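Local coordinates for protein metal-dependent hydrolase (Lactobacillus plantarum, PDB 2F6K) that probably catalyses a metal-dependent decarboxylation like that of aminocarboxymuconate semialdehyde decarboxylase, as an amidohydrolase-family TIM barrel holding a manganese ion, at residues D65-I70 / P98-D104; N77-K81 / Y93-L97; V109-D114 / E143-A149. All coordinates share one frame; numbering follows the deposited sequence.

Contact 1. Residues D65-I70 / P98-D104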
ATOM      1  N   ASP A  65      14.309  -7.752  12.659  1.00 33.95           N
ATOM      2  CA  ASP A  65      15.595  -8.176  13.209  1.00 32.16           C
ATOM      3  C   ASP A  65      15.594  -9.714  13.284  1.00 31.65           C
ATOM      4  O   ASP A  65      14.894 -10.311  14.107  1.00 29.91           O
ATOM      5  CB  ASP A  65      15.783  -7.569  14.607  1.00 32.22           C
ATOM      6  CG  ASP A  65      17.148  -7.862  15.206  1.00 32.11           C
ATOM      7  OD1 ASP A  65      17.650  -8.999  15.072  1.00 33.90           O
ATOM      8  OD2 ASP A  65      17.718  -6.950  15.836  1.00 35.62           O
ATOM      9  N   LYS A  66      16.386 -10.347  12.426  1.00 31.49           N
ATOM     10  CA  LYS A  66      16.467 -11.805  12.378  1.00 31.14           C
ATOM     11  C   LYS A  66      16.862 -12.462  13.696  1.00 31.96           C
ATOM     12  O   LYS A  66      16.167 -13.359  14.180  1.00 33.31           O
ATOM     13  CB  LYS A  66      17.444 -12.252  11.298  1.00 30.06           C
ATOM     14  CG  LYS A  66      17.488 -13.754  11.131  1.00 35.73           C
ATOM     15  CD  LYS A  66      18.431 -14.162  10.019  1.00 36.64           C
ATOM     16  CE  LYS A  66      18.564 -15.672   9.961  1.00 36.64           C
ATOM     17  NZ  LYS A  66      19.724 -16.078   9.131  1.00 38.28           N
ATOM     18  N   ALA A  67      17.978 -12.035  14.274  1.00 31.27           N
ATOM     19  CA  ALA A  67      18.423 -12.617  15.540  1.00 32.24           C
ATOM     20  C   ALA A  67      17.337 -12.513  16.609  1.00 32.45           C
ATOM     21  O   ALA A  67      17.108 -13.460  17.371  1.00 32.85           O
ATOM     22  CB  ALA A  67      19.691 -11.928  16.023  1.00 25.58           C
ATOM     23  N   GLU A  68      16.675 -11.362  16.670  1.00 32.11           N
ATOM     24  CA  GLU A  68      15.616 -11.148  17.650  1.00 33.76           C
ATOM     25  C   GLU A  68      14.422 -12.076  17.388  1.00 34.06           C
ATOM     26  O   GLU A  68      13.831 -12.623  18.325  1.00 34.68           O
ATOM     27  CB  GLU A  68      15.149  -9.690  17.623  1.00 33.88           C
ATOM     28  CG  GLU A  68      14.055  -9.384  18.625  1.00 35.84           C
ATOM     29  CD  GLU A  68      13.423  -8.028  18.402  1.00 40.46           C
ATOM     30  OE1 GLU A  68      13.059  -7.725  17.247  1.00 44.69           O
ATOM     31  OE2 GLU A  68      13.281  -7.272  19.383  1.00 38.70           O
ATOM     32  N   THR A  69      14.060 -12.238  16.120  1.00 30.97           N
ATOM     33  CA  THR A  69      12.951 -13.114  15.760  1.00 30.88           C
ATOM     34  C   THR A  69      13.248 -14.546  16.217  1.00 30.37           C
ATOM     35  O   THR A  69      12.398 -15.220  16.799  1.00 32.98           O
ATOM     36  CB  THR A  69      12.722 -13.124  14.229  1.00 30.65           C
ATOM     37  OG1 THR A  69      12.291 -11.827  13.798  1.00 32.66           O
ATOM     38  CG2 THR A  69      11.673 -14.166  13.851  1.00 28.08           C
ATOM     39  N   ILE A  70      14.462 -15.005  15.950  1.00 27.90           N
ATOM     40  CA  ILE A  70      14.867 -16.349  16.327  1.00 28.73           C
ATOM     41  C   ILE A  70      14.929 -16.518  17.843  1.00 31.37           C
ATOM     42  O   ILE A  70      14.659 -17.594  18.380  1.00 33.38           O
ATOM     43  CB  ILE A  70      16.239 -16.680  15.713  1.00 25.97           C
ATOM     44  CG1 ILE A  70      16.075 -16.883  14.208  1.00 23.52           C
ATOM     45  CG2 ILE A  70      16.823 -17.923  16.358  1.00 27.45           C
ATOM     46  CD1 ILE A  70      17.338 -17.269  13.478  1.00 21.15           C
ATOM     47  N   PRO A  98      10.319 -19.278  13.213  1.00 30.95           N
ATOM     48  CA  PRO A  98      11.046 -18.053  12.874  1.00 29.84           C
ATOM     49  C   PRO A  98      10.866 -17.628  11.418  1.00 28.97           C
ATOM     50  O   PRO A  98      11.830 -17.285  10.731  1.00 30.31           O
ATOM     51  CB  PRO A  98      12.489 -18.413  13.215  1.00 26.83           C
ATOM     52  CG  PRO A  98      12.550 -19.851  12.834  1.00 27.23           C
ATOM     53  CD  PRO A  98      11.251 -20.401  13.402  1.00 31.56           C
ATOM     54  N   ILE A  99       9.627 -17.673  10.942  1.00 30.08           N
ATOM     55  CA  ILE A  99       9.321 -17.246   9.584  1.00 30.88           C
ATOM     56  C   ILE A  99       9.647 -15.753   9.553  1.00 32.96           C
ATOM     57  O   ILE A  99       9.475 -15.068  10.565  1.00 33.86           O
ATOM     58  CB  ILE A  99       7.834 -17.482   9.275  1.00 29.91           C
ATOM     59  CG1 ILE A  99       7.593 -18.990   9.097  1.00 29.75           C
ATOM     60  CG2 ILE A  99       7.405 -16.677   8.052  1.00 26.22           C
ATOM     61  CD1 ILE A  99       6.140 -19.374   8.870  1.00 30.52           C
ATOM     62  N   PRO A 100      10.076 -15.211   8.397  1.00 33.84           N
ATOM     63  CA  PRO A 100      10.319 -15.756   7.058  1.00 32.32           C
ATOM     64  C   PRO A 100      11.680 -16.386   6.787  1.00 32.14           C
ATOM     65  O   PRO A 100      12.094 -16.461   5.632  1.00 30.17           O
ATOM     66  CB  PRO A 100      10.126 -14.539   6.180  1.00 32.00           C
ATOM     67  CG  PRO A 100      10.880 -13.502   6.979  1.00 31.87           C
ATOM     68  CD  PRO A 100      10.360 -13.759   8.402  1.00 34.70           C
ATOM     69  N   TYR A 101      12.387 -16.829   7.817  1.00 31.56           N
ATOM     70  CA  TYR A 101      13.703 -17.412   7.596  1.00 31.52           C
ATOM     71  C   TYR A 101      13.574 -18.912   7.386  1.00 32.12           C
ATOM     72  O   TYR A 101      13.648 -19.691   8.332  1.00 35.10           O
ATOM     73  CB  TYR A 101      14.595 -17.077   8.787  1.00 32.08           C
ATOM     74  CG  TYR A 101      14.611 -15.586   9.075  1.00 35.70           C
ATOM     75  CD1 TYR A 101      15.191 -14.687   8.174  1.00 34.71           C
ATOM     76  CD2 TYR A 101      13.983 -15.064  10.210  1.00 34.57           C
ATOM     77  CE1 TYR A 101      15.142 -13.312   8.393  1.00 34.57           C
ATOM     78  CE2 TYR A 101      13.928 -13.691  10.435  1.00 30.30           C
ATOM     79  CZ  TYR A 101      14.507 -12.825   9.524  1.00 31.80           C
ATOM     80  OH  TYR A 101      14.456 -11.468   9.734  1.00 32.67           O
ATOM     81  N   GLU A 102      13.384 -19.304   6.129  1.00 30.27           N
ATOM     82  CA  GLU A 102      13.184 -20.703   5.764  1.00 30.56           C
ATOM     83  C   GLU A 102      14.073 -21.752   6.421  1.00 30.26           C
ATOM     84  O   GLU A 102      13.574 -22.660   7.076  1.00 27.11           O
ATOM     85  CB  GLU A 102      13.272 -20.880   4.248  1.00 30.98           C
ATOM     86  CG  GLU A 102      13.060 -22.319   3.805  1.00 34.39           C
ATOM     87  CD  GLU A 102      13.141 -22.496   2.301  1.00 38.82           C
ATOM     88  OE1 GLU A 102      14.163 -22.085   1.712  1.00 45.83           O
ATOM     89  OE2 GLU A 102      12.187 -23.054   1.711  1.00 38.90           O
ATOM     90  N   LEU A 103      15.383 -21.640   6.239  1.00 30.79           N
ATOM     91  CA  LEU A 103      16.285 -22.632   6.795  1.00 33.34           C
ATOM     92  C   LEU A 103      16.193 -22.701   8.310  1.00 32.59           C
ATOM     93  O   LEU A 103      16.222 -23.786   8.892  1.00 33.39           O
ATOM     94  CB  LEU A 103      17.728 -22.352   6.361  1.00 37.74           C
ATOM     95  CG  LEU A 103      18.588 -23.613   6.201  1.00 43.93           C
ATOM     96  CD1 LEU A 103      17.891 -24.561   5.232  1.00 45.96           C
ATOM     97  CD2 LEU A 103      19.983 -23.254   5.681  1.00 44.50           C
ATOM     98  N   ASP A 104      16.068 -21.543   8.946  1.00 31.61           N
ATOM     99  CA  ASP A 104      15.968 -21.478  10.402  1.00 30.32           C
ATOM    100  C   ASP A 104      14.658 -22.096  10.890  1.00 30.07           C
ATOM    101  O   ASP A 104      14.626 -22.781  11.913  1.00 28.59           O
ATOM    102  CB  ASP A 104      16.075 -20.022  10.854  1.00 32.67           C
ATOM    103  CG  ASP A 104      17.422 -19.402  10.498  1.00 37.58           C
ATOM    104  OD1 ASP A 104      18.398 -19.633  11.239  1.00 36.12           O
ATOM    105  OD2 ASP A 104      17.507 -18.700   9.465  1.00 41.40           O
TER
HETATM  106  O   HOH W   1      12.900 -10.466  11.624  1.00 40.21           O
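Lys66 crosses the face of the Tyr101 ring, and its path from backbone to ammonium shows how an aliphatic chain can do two jobs at once. CB stands beside the phenol end, 3.5 Å from Tyr101 OH. With CG anti to the backbone N (chi1 -176°), the chain is directed over the ring, where CG sits above the centre of one face, 3.5 Å from the Tyr101 ring centroid and 10° off its normal, a close CH-pi contact. CD carries on over the CD1-CE1 side of the tyrosine. The torsions beyond CG are all extended, and the ring is thus crossed before CE arrives at the carboxylate of Asp104. There Lys66 NZ forms a salt bridge with Asp104 OD2 at 3.4 Å, the two side chains arriving from opposite directions. Arg139 and Glu138 of the second subunit add long, weak ion pairs to this charged end, the first with Asp104 and the second with Lys66.

The other face of the Tyr101 ring takes CD of Pro100, which lies offset toward the rim. Near the ring plane, at the edge, Thr69 CB approaches Tyr101 CE2 to 4.0 Å, and one water joins Thr69 OG1 and Tyr101 OH, 2.6 Å from each; Thr69 OG1 also hydrogen-bonds to Val61 O. Further along, Ile70 CG1 packs on Pro98 CB at 4.0 Å, while Ile70 CD1 meets Asp104 from about a right angle.

Both segments contain helix starts: Asp65 N-caps helix 66-86 by accepting from Glu68 N, and Tyr101 holds the N-cap position of helix 102-114. The contact joins the first turns of two successive helices of the TIM barrel, at a subunit interface.

Contact 2. Residues N77-K81 / Y93-L97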
ATOM      1  N   ASN A  77       8.826 -20.977  22.542  1.00 36.94           N
ATOM      2  CA  ASN A  77       8.722 -22.424  22.525  1.00 38.78           C
ATOM      3  C   ASN A  77       9.235 -23.046  23.817  1.00 39.55           C
ATOM      4  O   ASN A  77       8.732 -24.078  24.242  1.00 39.67           O
ATOM      5  CB  ASN A  77       9.450 -22.991  21.325  1.00 40.05           C
ATOM      6  CG  ASN A  77       8.752 -22.660  20.038  1.00 46.58           C
ATOM      7  OD1 ASN A  77       7.559 -22.358  20.026  1.00 45.02           O
ATOM      8  ND2 ASN A  77       9.482 -22.725  18.942  1.00 45.24           N
ATOM      9  N   ASP A  78      10.230 -22.426  24.446  1.00 40.22           N
ATOM     10  CA  ASP A  78      10.730 -22.949  25.713  1.00 42.48           C
ATOM     11  C   ASP A  78       9.616 -22.825  26.768  1.00 41.61           C
ATOM     12  O   ASP A  78       9.400 -23.735  27.570  1.00 37.63           O
ATOM     13  CB  ASP A  78      11.978 -22.182  26.170  1.00 47.87           C
ATOM     14  CG  ASP A  78      13.178 -22.431  25.270  1.00 56.91           C
ATOM     15  OD1 ASP A  78      13.328 -23.585  24.813  1.00 60.44           O
ATOM     16  OD2 ASP A  78      13.972 -21.489  25.029  1.00 61.59           O
ATOM     17  N   ASP A  79       8.909 -21.697  26.750  1.00 39.89           N
ATOM     18  CA  ASP A  79       7.811 -21.458  27.683  1.00 41.80           C
ATOM     19  C   ASP A  79       6.710 -22.490  27.449  1.00 41.26           C
ATOM     20  O   ASP A  79       6.175 -23.075  28.393  1.00 40.25           O
ATOM     21  CB  ASP A  79       7.242 -20.050  27.484  1.00 42.75           C
ATOM     22  CG  ASP A  79       8.047 -18.980  28.199  1.00 46.76           C
ATOM     23  OD1 ASP A  79       9.273 -19.156  28.378  1.00 48.80           O
ATOM     24  OD2 ASP A  79       7.447 -17.947  28.568  1.00 49.76           O
ATOM     25  N   GLY A  80       6.371 -22.710  26.184  1.00 39.23           N
ATOM     26  CA  GLY A  80       5.340 -23.679  25.868  1.00 39.37           C
ATOM     27  C   GLY A  80       5.730 -25.065  26.351  1.00 39.66           C
ATOM     28  O   GLY A  80       4.916 -25.786  26.937  1.00 38.20           O
ATOM     29  N   LYS A  81       6.985 -25.433  26.107  1.00 37.59           N
ATOM     30  CA  LYS A  81       7.501 -26.732  26.518  1.00 37.45           C
ATOM     31  C   LYS A  81       7.503 -26.843  28.042  1.00 35.77           C
ATOM     32  O   LYS A  81       7.047 -27.842  28.607  1.00 33.95           O
ATOM     33  CB  LYS A  81       8.915 -26.919  25.971  1.00 39.14           C
ATOM     34  CG  LYS A  81       9.619 -28.160  26.479  1.00 43.84           C
ATOM     35  CD  LYS A  81      11.037 -28.242  25.920  1.00 51.14           C
ATOM     36  CE  LYS A  81      11.769 -29.502  26.387  1.00 54.71           C
ATOM     37  NZ  LYS A  81      13.152 -29.596  25.813  1.00 56.82           N
ATOM     38  N   TYR A  93       1.207 -27.495  23.791  1.00 35.66           N
ATOM     39  CA  TYR A  93       1.512 -26.311  23.012  1.00 33.52           C
ATOM     40  C   TYR A  93       1.897 -26.581  21.576  1.00 34.46           C
ATOM     41  O   TYR A  93       2.354 -27.676  21.225  1.00 34.20           O
ATOM     42  CB  TYR A  93       2.640 -25.512  23.664  1.00 32.46           C
ATOM     43  CG  TYR A  93       4.032 -26.037  23.371  1.00 34.09           C
ATOM     44  CD1 TYR A  93       4.480 -27.249  23.913  1.00 35.45           C
ATOM     45  CD2 TYR A  93       4.913 -25.311  22.568  1.00 35.67           C
ATOM     46  CE1 TYR A  93       5.778 -27.719  23.665  1.00 30.59           C
ATOM     47  CE2 TYR A  93       6.206 -25.769  22.315  1.00 33.14           C
ATOM     48  CZ  TYR A  93       6.633 -26.970  22.867  1.00 33.26           C
ATOM     49  OH  TYR A  93       7.921 -27.404  22.632  1.00 30.77           O
ATOM     50  N   LEU A  94       1.694 -25.551  20.759  1.00 33.25           N
ATOM     51  CA  LEU A  94       2.050 -25.556  19.352  1.00 31.08           C
ATOM     52  C   LEU A  94       3.250 -24.610  19.253  1.00 32.58           C
ATOM     53  O   LEU A  94       3.225 -23.497  19.782  1.00 33.98           O
ATOM     54  CB  LEU A  94       0.896 -25.019  18.507  1.00 27.63           C
ATOM     55  CG  LEU A  94      -0.352 -25.892  18.427  1.00 29.20           C
ATOM     56  CD1 LEU A  94      -1.417 -25.159  17.621  1.00 25.98           C
ATOM     57  CD2 LEU A  94      -0.003 -27.236  17.788  1.00 19.44           C
ATOM     58  N   ALA A  95       4.303 -25.049  18.580  1.00 29.62           N
ATOM     59  CA  ALA A  95       5.491 -24.225  18.452  1.00 28.77           C
ATOM     60  C   ALA A  95       5.360 -23.135  17.389  1.00 29.58           C
ATOM     61  O   ALA A  95       4.685 -23.321  16.369  1.00 31.52           O
ATOM     62  CB  ALA A  95       6.685 -25.100  18.140  1.00 24.21           C
ATOM     63  N   SER A  96       6.005 -21.996  17.630  1.00 27.69           N
ATOM     64  CA  SER A  96       6.002 -20.903  16.665  1.00 29.92           C
ATOM     65  C   SER A  96       7.228 -21.120  15.777  1.00 30.97           C
ATOM     66  O   SER A  96       8.146 -21.847  16.159  1.00 29.96           O
ATOM     67  CB  SER A  96       6.095 -19.545  17.369  1.00 28.43           C
ATOM     68  OG  SER A  96       4.892 -19.244  18.051  1.00 27.76           O
ATOM     69  N   LEU A  97       7.245 -20.500  14.601  1.00 30.75           N
ATOM     70  CA  LEU A  97       8.359 -20.662  13.679  1.00 29.45           C
ATOM     71  C   LEU A  97       8.983 -19.319  13.317  1.00 31.17           C
ATOM     72  O   LEU A  97       8.279 -18.327  13.119  1.00 29.68           O
ATOM     73  CB  LEU A  97       7.888 -21.369  12.406  1.00 26.70           C
ATOM     74  CG  LEU A  97       7.209 -22.730  12.568  1.00 24.63           C
ATOM     75  CD1 LEU A  97       6.842 -23.274  11.195  1.00 23.32           C
ATOM     76  CD2 LEU A  97       8.131 -23.693  13.281  1.00 23.25           C
TER
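The carboxamide of Asn77 faces the backbone of Ser96 and engages both of its polar groups, a worked case of a side-chain amide reading a main chain. Its oxygen accepts and its nitrogen donates. Ser96 N approaches Asn77 OD1 at 2.9 Å, in the carbonyl plane and on a lone pair, with an N-H...O angle of 159°. Asn77 ND2 gives a nearly straight bond (174°) to Ser96 O at 3.2 Å; this acceptor lies in the amide plane of Asn77, whereas the donor is tilted somewhat from the carbonyl plane of Ser96. The CG of Asn77 is anti to its carbonyl carbon, which carries the amide from the helix across to the chain leaving strand 91-95. Ala95 CB rests beside the same group, 3.4 Å from Asn77 OD1.

Tyr93 presents the face of its ring to the helix backbone. Lys81 N lies above the ring centre and Gly80 C nearer the rim, on the same face, while Gly80 CA makes a CH-pi contact 4.0 Å from the Tyr93 ring centroid. A side-chain carbon at Gly80 would run into Tyr93 CD2, so the ring's seat depends on the bare glycine. Lys81 CB flanks the phenol oxygen, 3.5 Å from Tyr93 OH. Beyond it both polar ends turn to one residue, Tyr93 OH bonding to Asp116 O and Lys81 NZ forming a salt bridge with Asp116 OD1.

Helix and strand run nearly antiparallel (157°), their axes 8.3 Å apart, as successive members of a beta-alpha-beta unit. Chemically, two bonds of opposite sense hold the rotation of the Asn77 amide and, at a buried site, satisfy both the N-H and the C=O of Ser96.

Contact 3. Residues V109-D114 / E143-A149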
ATOM      1  N   VAL A 109      11.217 -26.557  13.294  1.00 28.59           N
ATOM      2  CA  VAL A 109      10.227 -27.613  13.118  1.00 30.33           C
ATOM      3  C   VAL A 109      10.778 -28.961  13.605  1.00 31.29           C
ATOM      4  O   VAL A 109      10.148 -29.632  14.422  1.00 31.92           O
ATOM      5  CB  VAL A 109       9.806 -27.754  11.635  1.00 30.34           C
ATOM      6  CG1 VAL A 109       8.862 -28.940  11.466  1.00 26.52           C
ATOM      7  CG2 VAL A 109       9.127 -26.473  11.166  1.00 28.62           C
ATOM      8  N   GLN A 110      11.953 -29.344  13.112  1.00 30.14           N
ATOM      9  CA  GLN A 110      12.579 -30.610  13.492  1.00 31.64           C
ATOM     10  C   GLN A 110      12.769 -30.689  14.999  1.00 32.54           C
ATOM     11  O   GLN A 110      12.389 -31.664  15.644  1.00 32.88           O
ATOM     12  CB  GLN A 110      13.947 -30.753  12.810  1.00 30.35           C
ATOM     13  CG  GLN A 110      13.904 -30.573  11.298  1.00 32.58           C
ATOM     14  CD  GLN A 110      15.277 -30.581  10.664  1.00 32.50           C
ATOM     15  OE1 GLN A 110      16.200 -29.917  11.134  1.00 31.42           O
ATOM     16  NE2 GLN A 110      15.413 -31.320   9.577  1.00 33.92           N
ATOM     17  N   GLN A 111      13.364 -29.651  15.560  1.00 31.70           N
ATOM     18  CA  GLN A 111      13.619 -29.614  16.986  1.00 33.81           C
ATOM     19  C   GLN A 111      12.340 -29.636  17.828  1.00 32.57           C
ATOM     20  O   GLN A 111      12.208 -30.440  18.748  1.00 32.90           O
ATOM     21  CB  GLN A 111      14.431 -28.365  17.299  1.00 37.91           C
ATOM     22  CG  GLN A 111      14.883 -28.252  18.725  1.00 47.38           C
ATOM     23  CD  GLN A 111      15.400 -26.864  19.032  1.00 56.42           C
ATOM     24  OE1 GLN A 111      16.121 -26.261  18.225  1.00 57.40           O
ATOM     25  NE2 GLN A 111      15.044 -26.349  20.207  1.00 55.74           N
ATOM     26  N   ALA A 112      11.401 -28.754  17.499  1.00 31.98           N
ATOM     27  CA  ALA A 112      10.135 -28.636  18.226  1.00 33.09           C
ATOM     28  C   ALA A 112       9.346 -29.938  18.265  1.00 33.91           C
ATOM     29  O   ALA A 112       8.883 -30.369  19.327  1.00 33.52           O
ATOM     30  CB  ALA A 112       9.272 -27.537  17.595  1.00 26.64           C
ATOM     31  N   LEU A 113       9.191 -30.556  17.099  1.00 34.87           N
ATOM     32  CA  LEU A 113       8.441 -31.797  16.986  1.00 35.73           C
ATOM     33  C   LEU A 113       9.207 -33.054  17.394  1.00 36.39           C
ATOM     34  O   LEU A 113       8.653 -33.916  18.072  1.00 38.68           O
ATOM     35  CB  LEU A 113       7.904 -31.953  15.559  1.00 33.67           C
ATOM     36  CG  LEU A 113       6.988 -30.806  15.105  1.00 35.55           C
ATOM     37  CD1 LEU A 113       6.411 -31.106  13.731  1.00 30.52           C
ATOM     38  CD2 LEU A 113       5.859 -30.619  16.111  1.00 32.90           C
ATOM     39  N   ASP A 114      10.476 -33.157  17.015  1.00 36.56           N
ATOM     40  CA  ASP A 114      11.251 -34.350  17.338  1.00 35.37           C
ATOM     41  C   ASP A 114      11.779 -34.474  18.764  1.00 36.92           C
ATOM     42  O   ASP A 114      12.107 -35.579  19.199  1.00 34.93           O
ATOM     43  CB  ASP A 114      12.435 -34.498  16.381  1.00 33.89           C
ATOM     44  CG  ASP A 114      12.012 -34.633  14.935  1.00 35.04           C
ATOM     45  OD1 ASP A 114      10.834 -34.971  14.681  1.00 35.73           O
ATOM     46  OD2 ASP A 114      12.878 -34.414  14.054  1.00 33.90           O
ATOM     47  N   GLU A 143       9.279 -30.492   5.778  1.00 32.57           N
ATOM     48  CA  GLU A 143       9.593 -30.993   7.111  1.00 34.44           C
ATOM     49  C   GLU A 143       8.326 -31.257   7.916  1.00 35.26           C
ATOM     50  O   GLU A 143       8.292 -32.156   8.755  1.00 36.43           O
ATOM     51  CB  GLU A 143      10.466 -29.994   7.868  1.00 34.07           C
ATOM     52  CG  GLU A 143      11.911 -29.905   7.382  1.00 40.99           C
ATOM     53  CD  GLU A 143      12.652 -31.238   7.462  1.00 40.95           C
ATOM     54  OE1 GLU A 143      12.289 -32.083   8.312  1.00 43.24           O
ATOM     55  OE2 GLU A 143      13.607 -31.434   6.683  1.00 42.84           O
ATOM     56  N   LEU A 144       7.289 -30.462   7.659  1.00 34.54           N
ATOM     57  CA  LEU A 144       6.025 -30.603   8.367  1.00 33.91           C
ATOM     58  C   LEU A 144       5.212 -31.760   7.818  1.00 32.98           C
ATOM     59  O   LEU A 144       4.570 -32.486   8.572  1.00 32.84           O
ATOM     60  CB  LEU A 144       5.215 -29.303   8.278  1.00 33.97           C
ATOM     61  CG  LEU A 144       5.656 -28.163   9.206  1.00 33.35           C
ATOM     62  CD1 LEU A 144       5.036 -26.841   8.769  1.00 29.70           C
ATOM     63  CD2 LEU A 144       5.260 -28.497  10.627  1.00 30.35           C
ATOM     64  N   ASP A 145       5.237 -31.935   6.503  1.00 34.53           N
ATOM     65  CA  ASP A 145       4.479 -33.019   5.889  1.00 36.13           C
ATOM     66  C   ASP A 145       5.087 -34.374   6.245  1.00 36.32           C
ATOM     67  O   ASP A 145       4.378 -35.364   6.413  1.00 36.94           O
ATOM     68  CB  ASP A 145       4.441 -32.861   4.369  1.00 37.45           C
ATOM     69  CG  ASP A 145       3.425 -33.788   3.714  1.00 40.53           C
ATOM     70  OD1 ASP A 145       2.206 -33.566   3.876  1.00 40.83           O
ATOM     71  OD2 ASP A 145       3.844 -34.748   3.044  1.00 43.29           O
ATOM     72  N   ALA A 146       6.406 -34.415   6.366  1.00 36.22           N
ATOM     73  CA  ALA A 146       7.081 -35.661   6.697  1.00 35.33           C
ATOM     74  C   ALA A 146       6.687 -36.145   8.092  1.00 33.79           C
ATOM     75  O   ALA A 146       6.805 -37.331   8.404  1.00 33.83           O
ATOM     76  CB  ALA A 146       8.592 -35.478   6.604  1.00 31.40           C
ATOM     77  N   ARG A 147       6.215 -35.225   8.927  1.00 33.17           N
ATOM     78  CA  ARG A 147       5.817 -35.583  10.284  1.00 31.70           C
ATOM     79  C   ARG A 147       4.307 -35.572  10.464  1.00 31.43           C
ATOM     80  O   ARG A 147       3.815 -35.737  11.579  1.00 30.61           O
ATOM     81  CB  ARG A 147       6.471 -34.631  11.291  1.00 29.55           C
ATOM     82  CG  ARG A 147       7.990 -34.655  11.236  1.00 30.50           C
ATOM     83  CD  ARG A 147       8.641 -33.562  12.079  1.00 31.17           C
ATOM     84  NE  ARG A 147      10.086 -33.776  12.180  1.00 33.21           N
ATOM     85  CZ  ARG A 147      10.945 -33.622  11.176  1.00 28.01           C
ATOM     86  NH1 ARG A 147      10.508 -33.237   9.982  1.00 24.11           N
ATOM     87  NH2 ARG A 147      12.233 -33.883  11.358  1.00 22.30           N
ATOM     88  N   GLN A 148       3.568 -35.392   9.371  1.00 33.81           N
ATOM     89  CA  GLN A 148       2.103 -35.367   9.446  1.00 35.88           C
ATOM     90  C   GLN A 148       1.708 -34.409  10.558  1.00 34.52           C
ATOM     91  O   GLN A 148       0.808 -34.685  11.342  1.00 36.23           O
ATOM     92  CB  GLN A 148       1.570 -36.761   9.770  1.00 39.89           C
ATOM     93  CG  GLN A 148       1.784 -37.775   8.668  1.00 47.50           C
ATOM     94  CD  GLN A 148       1.932 -39.180   9.203  1.00 55.00           C
ATOM     95  OE1 GLN A 148       2.921 -39.494   9.869  1.00 61.62           O
ATOM     96  NE2 GLN A 148       0.952 -40.039   8.921  1.00 56.03           N
ATOM     97  N   ALA A 149       2.403 -33.281  10.609  1.00 32.64           N
ATOM     98  CA  ALA A 149       2.188 -32.273  11.630  1.00 31.75           C
ATOM     99  C   ALA A 149       0.881 -31.473  11.550  1.00 32.85           C
ATOM    100  O   ALA A 149       0.289 -31.270  10.475  1.00 32.28           O
ATOM    101  CB  ALA A 149       3.377 -31.313  11.628  1.00 29.07           C
TER
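Arg147 turns CG anti to its carbonyl carbon (chi1 -60°) and then runs extended to NE, which carries its guanidinium to Asp114; a bend in Glu143 at chi2 (-59°) brings a second carboxylate to the same group. The aspartate is gripped side-on: Arg147 NE reaches Asp114 OD1 at 2.9 Å and Arg147 NH2 reaches Asp114 OD2 at 2.8 Å, both on the syn side. Arg147 NH1 serves Glu143 twice, bonding to its backbone O and, at 2.7 Å, to Glu143 OE1. Lower on the chain, Arg147 CD packs on Leu113 CD1 at 3.7 Å.

Arg147 sits in the turn of a Schellman motif that ends helix 138-145, with Gln148 as C-prime residue and Leu144 O accepting from both Arg147 N and Ala149 N. The salt-bridge network thereby ties this helix end to the last turn of helix 102-114, its neighbour around the barrel. Shortening Arg147 to an alanine is likely to leave Asp114 and Glu143 without their shared positive partner and to open a gap beside Leu113.

Over one face of the guanidinium lies Gln110 CA. Deeper in, Val109 CG1 packs on Leu144 CD2 at 3.7 Å, and Leu113 CD1 meets Ala149 CB at 3.7 Å.

Two helices of the TIM barrel, 66-86 and 102-114, link the three contacts. Residues 77-81 and 93-97 lie between the two segments of contact 1, and both contacts draw on helix 66-86; contact 3 follows on the far portion of helix 102-114, whose first turn belongs to contact 1. Centres of contacts 1 and 2 are about 15 Å apart, those of 1 and 3 about 17 Å, and those of 2 and 3 about 13 Å. Contacts 1 and 2 adjoin at Leu97-Pro98 without further touch; contacts 2 and 3 pack directly, Ala95 on Ala112 and Leu97 on Val109. Together they join neighbouring helices to each other and to strand 91-95, which they cover.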